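Local coordinates for ferrous iron transport protein B (Legionella pneumophila, PDB 3IBY), which probably transports ferrous iron into the cell in a GTP-driven uptake system, this chain being its cytosolic part with the GTP-binding domain, at residues 201-204 with 205-209; 223-226 with 227-230; 236-239 with 240-244. One frame throughout, in Å; residues are numbered along the deposited sequence.

Contact 1: 201-204 with 205-209; sequences YYFS and RRLAE
Arg-205 folds back over the preceding turn and lays its guanidinium on one face of the Tyr-201 ring. The planes are 21° apart and Arg-205 CZ lies 3.9 Å from the Tyr-201 ring centroid, a cation-pi stack displaced toward the CE1 rim. CG stands beside the backbone N (chi1 -86°), and a bend at chi2 turns the chain toward the tyrosine. A long, flat cation suits this place because it can bond at its edge while its face stacks: Arg-205 NH1 donates to Ser-204 OG in the guanidinium plane, at 2.9 Å. Ser-204 is short enough to hold its hydroxyl close to the helix, where OG also bonds to Ala-200 O. Arg-206 instead turns its guanidinium edge to the Tyr-202 ring, with planes 73° apart and Arg-206 NH2 3.6 Å from Tyr-202 CD1. Arg-206 NH1 forms a salt bridge with Glu-209 OE2 at 2.6 Å, though the hydrogen-bond geometry is weak, and NH2 forms another with Glu-108. On another side, Leu-207 CD2 rests over the centre of the Phe-203 ring. Arg-205 and Arg-206 touch helix 234-253, Phe-203 and Leu-207 pack on helix 219-229, and Phe-203 and Ala-208 reach helix 177-193.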
# COMPACT_ATOMS: atom_id res chain seq x y z
N TYR A 201 0.53 -12.63 -9.43
CA TYR A 201 0.06 -12.80 -8.07
C TYR A 201 -0.82 -11.62 -7.75
O TYR A 201 -1.95 -11.81 -7.29
CB TYR A 201 1.20 -12.92 -7.04
CG TYR A 201 0.71 -13.11 -5.59
CD1 TYR A 201 0.56 -14.38 -5.02
CD2 TYR A 201 0.39 -12.03 -4.81
CE1 TYR A 201 0.11 -14.54 -3.69
CE2 TYR A 201 -0.06 -12.19 -3.50
CZ TYR A 201 -0.20 -13.42 -2.95
OH TYR A 201 -0.65 -13.51 -1.65
N TYR A 202 -0.33 -10.41 -8.01
CA TYR A 202 -1.02 -9.19 -7.57
C TYR A 202 -2.32 -8.99 -8.33
O TYR A 202 -3.34 -8.71 -7.76
CB TYR A 202 -0.11 -7.96 -7.75
CG TYR A 202 -0.79 -6.60 -7.63
CD1 TYR A 202 -0.92 -5.95 -6.40
CD2 TYR A 202 -1.28 -5.96 -8.75
CE1 TYR A 202 -1.51 -4.70 -6.30
CE2 TYR A 202 -1.89 -4.71 -8.65
CZ TYR A 202 -2.01 -4.08 -7.43
OH TYR A 202 -2.63 -2.83 -7.39
N PHE A 203 -2.26 -9.14 -9.64
CA PHE A 203 -3.40 -8.88 -10.49
C PHE A 203 -4.58 -9.86 -10.25
O PHE A 203 -5.76 -9.50 -10.42
CB PHE A 203 -2.91 -8.94 -11.93
CG PHE A 203 -3.95 -8.60 -12.94
CD1 PHE A 203 -4.95 -7.68 -12.65
CD2 PHE A 203 -3.91 -9.20 -14.21
CE1 PHE A 203 -5.90 -7.35 -13.61
CE2 PHE A 203 -4.86 -8.89 -15.17
CZ PHE A 203 -5.86 -7.97 -14.88
N SER A 204 -4.24 -11.08 -9.82
CA SER A 204 -5.24 -12.10 -9.46
C SER A 204 -6.13 -11.69 -8.28
O SER A 204 -7.38 -11.85 -8.32
CB SER A 204 -4.55 -13.47 -9.19
OG SER A 204 -3.52 -13.37 -8.23
N ARG A 205 -5.48 -11.17 -7.23
CA ARG A 205 -6.19 -10.67 -6.05
C ARG A 205 -7.11 -9.53 -6.42
O ARG A 205 -8.24 -9.47 -5.96
CB ARG A 205 -5.22 -10.23 -4.97
CG ARG A 205 -4.75 -11.38 -4.03
CD ARG A 205 -4.02 -12.43 -4.79
NE ARG A 205 -3.74 -13.60 -3.98
CZ ARG A 205 -3.37 -14.77 -4.50
NH1 ARG A 205 -3.23 -14.94 -5.82
NH2 ARG A 205 -3.11 -15.79 -3.69
N ARG A 206 -6.65 -8.63 -7.28
CA ARG A 206 -7.49 -7.52 -7.68
C ARG A 206 -8.74 -7.99 -8.46
O ARG A 206 -9.87 -7.54 -8.20
CB ARG A 206 -6.66 -6.50 -8.47
CG ARG A 206 -6.01 -5.39 -7.63
CD ARG A 206 -6.13 -5.61 -6.11
NE ARG A 206 -4.83 -5.90 -5.52
CZ ARG A 206 -4.63 -6.48 -4.35
NH1 ARG A 206 -5.62 -6.91 -3.57
NH2 ARG A 206 -3.39 -6.63 -3.94
N LEU A 207 -8.51 -8.87 -9.41
CA LEU A 207 -9.61 -9.50 -10.13
C LEU A 207 -10.59 -10.12 -9.14
O LEU A 207 -11.79 -9.89 -9.21
CB LEU A 207 -9.07 -10.56 -11.08
CG LEU A 207 -8.91 -10.20 -12.55
CD1 LEU A 207 -8.84 -8.67 -12.70
CD2 LEU A 207 -7.70 -10.93 -13.16
N ALA A 208 -10.04 -10.91 -8.22
CA ALA A 208 -10.82 -11.57 -7.17
C ALA A 208 -11.67 -10.58 -6.42
O ALA A 208 -12.76 -10.89 -5.98
CB ALA A 208 -9.91 -12.28 -6.21
N GLU A 209 -11.18 -9.37 -6.27
CA GLU A 209 -11.93 -8.36 -5.55
C GLU A 209 -12.92 -7.67 -6.43
O GLU A 209 -13.80 -6.96 -5.93
CB GLU A 209 -10.98 -7.36 -4.94
CG GLU A 209 -10.12 -8.02 -3.83
CD GLU A 209 -8.95 -7.16 -3.39
OE1 GLU A 209 -9.01 -5.93 -3.60
OE2 GLU A 209 -8.00 -7.74 -2.83

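Contact 2: 223-226 with 227-230; sequences LLIK and LQET
Leu-227 N donates to Leu-223 O at 2.9 Å, and Glu-229 N reaches Ile-225 O at the same length; between these backbone bonds the one from Gln-228 N to Leu-224 O, 3.3 Å, is weak. One side chain bonds to the backbone as well: Thr-230 OG1, set between its own N and carbonyl carbon (chi1 72°), gives a hydrogen bond of 2.7 Å to Leu-227 O. Threonine suits the end of the helix because its short side chain can bring the hydroxyl back to that carbonyl. The apolar contacts are looser, Leu-224 CD2 and Leu-227 CD1 coming no nearer than 4.5 Å. Leu-223 and Leu-227 also lean on Leu-207 of helix 197-209 and on helix 177-193. Among the polar chains, Gln-228 bends at chi2 to lay its amide by Leu-224 O; which amide end faces that oxygen is doubtful, as two acceptors would meet. The charged and amide groups of Lys-226, Glu-229 and Gln-228 suit the surface side of the helix, where Ile-225 is an apolar exception. This is an amphipathic alpha-helix, one leucine-rich edge packed into the helical domain that accompanies the GTPase domain in FeoB.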
# COMPACT_ATOMS: atom_id res chain seq x y z
N LEU A 223 -12.65 -12.56 -17.73
CA LEU A 223 -12.35 -13.16 -16.43
C LEU A 223 -13.36 -12.81 -15.30
O LEU A 223 -13.75 -13.69 -14.54
CB LEU A 223 -10.94 -12.79 -15.98
CG LEU A 223 -9.77 -13.51 -16.65
CD1 LEU A 223 -8.57 -13.42 -15.72
CD2 LEU A 223 -10.09 -14.96 -16.97
N LEU A 224 -13.77 -11.55 -15.22
CA LEU A 224 -14.71 -11.07 -14.16
C LEU A 224 -16.07 -11.77 -14.20
O LEU A 224 -16.69 -11.98 -13.16
CB LEU A 224 -14.92 -9.53 -14.20
CG LEU A 224 -13.91 -8.62 -13.44
CD1 LEU A 224 -14.21 -7.08 -13.57
CD2 LEU A 224 -13.82 -9.02 -11.96
N ILE A 225 -16.56 -12.10 -15.38
CA ILE A 225 -17.83 -12.79 -15.44
C ILE A 225 -17.57 -14.24 -15.06
O ILE A 225 -18.39 -14.84 -14.35
CB ILE A 225 -18.56 -12.64 -16.77
CG1 ILE A 225 -17.61 -12.84 -17.95
CG2 ILE A 225 -19.18 -11.27 -16.80
CD1 ILE A 225 -18.24 -12.71 -19.29
N LYS A 226 -16.41 -14.76 -15.45
CA LYS A 226 -16.02 -16.10 -15.07
C LYS A 226 -15.98 -16.26 -13.55
O LYS A 226 -16.32 -17.33 -13.04
CB LYS A 226 -14.66 -16.44 -15.65
CG LYS A 226 -14.27 -17.91 -15.52
CD LYS A 226 -12.81 -18.05 -15.11
CE LYS A 226 -12.38 -19.51 -15.05
NZ LYS A 226 -11.34 -19.83 -16.09
N LEU A 227 -15.57 -15.23 -12.83
CA LEU A 227 -15.49 -15.30 -11.35
C LEU A 227 -16.89 -15.26 -10.70
O LEU A 227 -17.13 -15.95 -9.71
CB LEU A 227 -14.57 -14.22 -10.79
CG LEU A 227 -13.06 -14.45 -11.07
CD1 LEU A 227 -12.26 -13.13 -11.04
CD2 LEU A 227 -12.43 -15.49 -10.11
N GLN A 228 -17.80 -14.47 -11.28
CA GLN A 228 -19.22 -14.47 -10.90
C GLN A 228 -19.94 -15.81 -11.17
O GLN A 228 -20.77 -16.25 -10.35
CB GLN A 228 -19.98 -13.35 -11.63
CG GLN A 228 -20.16 -12.05 -10.83
CD GLN A 228 -19.23 -10.97 -11.29
OE1 GLN A 228 -19.24 -10.59 -12.47
NE2 GLN A 228 -18.41 -10.45 -10.37
N GLU A 229 -19.63 -16.45 -12.30
CA GLU A 229 -20.29 -17.72 -12.62
C GLU A 229 -19.89 -18.82 -11.64
O GLU A 229 -20.60 -19.82 -11.54
CB GLU A 229 -20.03 -18.19 -14.07
CG GLU A 229 -21.11 -19.17 -14.60
CD GLU A 229 -20.56 -20.35 -15.40
OE1 GLU A 229 -19.57 -20.14 -16.14
OE2 GLU A 229 -21.14 -21.47 -15.32
N THR A 230 -18.78 -18.67 -10.91
CA THR A 230 -18.48 -19.64 -9.85
C THR A 230 -19.45 -19.44 -8.68
O THR A 230 -19.47 -20.28 -7.77
CB THR A 230 -17.04 -19.57 -9.32
OG1 THR A 230 -16.89 -18.38 -8.53
CG2 THR A 230 -16.01 -19.64 -10.48

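Contact 3: 236-239 with 240-244; sequences VLLA and DARYQ
Leu-238 and Arg-242, one turn apart on an alpha-helix of the FeoB helical domain, lie side by side and point the same way, making the tightly packed side of this contact. Arg-242 N donates to Leu-238 O at 2.8 Å, and CB of the arginine settles 3.4 Å from the same oxygen. Leucine suits the inner side, where it fills space against Ala-208 and Glu-209 of helix 197-209 and Leu-183 of helix 177-193. Arginine suits the next turn because its aliphatic stem can run past buried neighbours and still deliver a charge: NH2 forms a salt bridge with Glu-108, and NH1 bonds to Ser-104 OG. CG lies anti to the backbone N (chi1 -164°), and a bend at chi3 (-58°) turns the guanidinium toward these partners. Ala-239, at the border, touches Tyr-101 of helix 96-106 with just a methyl.

The opposite character appears at Val-236, Asp-240 and Tyr-243, which sit on the surface. There the regular backbone bonds, Asp-240 N to Val-236 O at 3.1 Å and Tyr-243 N to Ala-239 O at 2.9 Å, come without the side-chain contact that Leu-238 and Arg-242 make. The carboxylate of Asp-240 leads away from the preceding turn, as a charged group on the surface can, and the phenol of Tyr-243 also extends outward, its ring meeting that of His-247. On the inner side, Leu-238 CD2 approaches Arg-242 NH2 to 3.3 Å.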
# COMPACT_ATOMS: atom_id res chain seq x y z
N VAL A 236 -16.32 -10.73 -1.39
CA VAL A 236 -16.66 -10.82 0.00
C VAL A 236 -15.68 -11.71 0.76
O VAL A 236 -15.16 -11.30 1.80
CB VAL A 236 -18.10 -11.33 0.15
CG1 VAL A 236 -18.57 -11.23 1.60
CG2 VAL A 236 -19.03 -10.56 -0.80
N LEU A 237 -15.41 -12.92 0.25
CA LEU A 237 -14.47 -13.82 0.91
C LEU A 237 -13.08 -13.22 1.06
O LEU A 237 -12.48 -13.31 2.11
CB LEU A 237 -14.35 -15.14 0.16
CG LEU A 237 -15.18 -16.29 0.70
CD1 LEU A 237 -16.51 -15.78 1.23
CD2 LEU A 237 -15.38 -17.37 -0.36
N LEU A 238 -12.55 -12.61 0.02
CA LEU A 238 -11.17 -12.13 0.11
C LEU A 238 -11.04 -10.96 1.09
O LEU A 238 -10.08 -10.89 1.86
CB LEU A 238 -10.67 -11.71 -1.27
CG LEU A 238 -9.35 -12.32 -1.76
CD1 LEU A 238 -9.42 -12.42 -3.30
CD2 LEU A 238 -8.11 -11.54 -1.28
N ALA A 239 -12.01 -10.04 1.03
CA ALA A 239 -12.10 -8.94 2.01
C ALA A 239 -12.09 -9.45 3.45
O ALA A 239 -11.43 -8.87 4.31
CB ALA A 239 -13.36 -8.07 1.76
N ASP A 240 -12.82 -10.54 3.71
CA ASP A 240 -12.82 -11.12 5.05
C ASP A 240 -11.47 -11.71 5.42
O ASP A 240 -10.97 -11.45 6.50
CB ASP A 240 -13.90 -12.19 5.20
CG ASP A 240 -14.04 -12.70 6.65
OD1 ASP A 240 -14.11 -11.88 7.60
OD2 ASP A 240 -14.09 -13.94 6.83
N ALA A 241 -10.86 -12.49 4.55
CA ALA A 241 -9.59 -13.08 4.91
C ALA A 241 -8.54 -11.98 5.10
O ALA A 241 -7.65 -12.08 5.95
CB ALA A 241 -9.15 -14.07 3.89
N ARG A 242 -8.65 -10.91 4.32
CA ARG A 242 -7.73 -9.79 4.48
C ARG A 242 -7.94 -9.13 5.83
O ARG A 242 -7.00 -8.85 6.55
CB ARG A 242 -7.94 -8.76 3.39
CG ARG A 242 -6.78 -7.81 3.29
CD ARG A 242 -6.80 -7.01 2.03
NE ARG A 242 -6.80 -7.88 0.87
CZ ARG A 242 -5.72 -8.40 0.32
NH1 ARG A 242 -4.53 -8.14 0.85
NH2 ARG A 242 -5.84 -9.21 -0.74
N TYR A 243 -9.20 -8.89 6.15
CA TYR A 243 -9.60 -8.37 7.42
C TYR A 243 -9.17 -9.25 8.62
O TYR A 243 -8.76 -8.74 9.63
CB TYR A 243 -11.13 -8.21 7.42
CG TYR A 243 -11.69 -8.02 8.81
CD1 TYR A 243 -11.72 -6.77 9.38
CD2 TYR A 243 -12.14 -9.12 9.58
CE1 TYR A 243 -12.21 -6.58 10.68
CE2 TYR A 243 -12.63 -8.93 10.88
CZ TYR A 243 -12.65 -7.65 11.41
OH TYR A 243 -13.08 -7.39 12.68
N GLN A 244 -9.29 -10.56 8.53
CA GLN A 244 -9.02 -11.39 9.74
C GLN A 244 -7.55 -11.33 10.13
O GLN A 244 -7.22 -11.19 11.31
CB GLN A 244 -9.47 -12.82 9.53
CG GLN A 244 -10.94 -13.06 9.79
CD GLN A 244 -11.29 -14.53 9.54
OE1 GLN A 244 -11.21 -15.01 8.40
NE2 GLN A 244 -11.67 -15.25 10.62

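Overall arrangement
From the N terminus, the GTPase domain comes first and the three contacts follow in series on successive helices of the helical domain. Each lies within one helix or, for contact 2, runs on to its C-terminal end, so none closes a loop, and none nests in or crosses another. Contacts 1 and 2 meet where Leu-207 packs on Leu-223, Leu-224 and Leu-227, tying helix 197-209 to helix 219-229. Contacts 1 and 3 meet through Ala-208 CB and Leu-238 CD1, and through a long, weak ion pair of Glu-209 with Arg-242. Contacts 2 and 3 stay about 8 Å apart at their nearest atoms, leaving contact 1 as the middle member. The shared partner Glu-108 links the helices of contacts 1 and 3 to the earlier part of the chain.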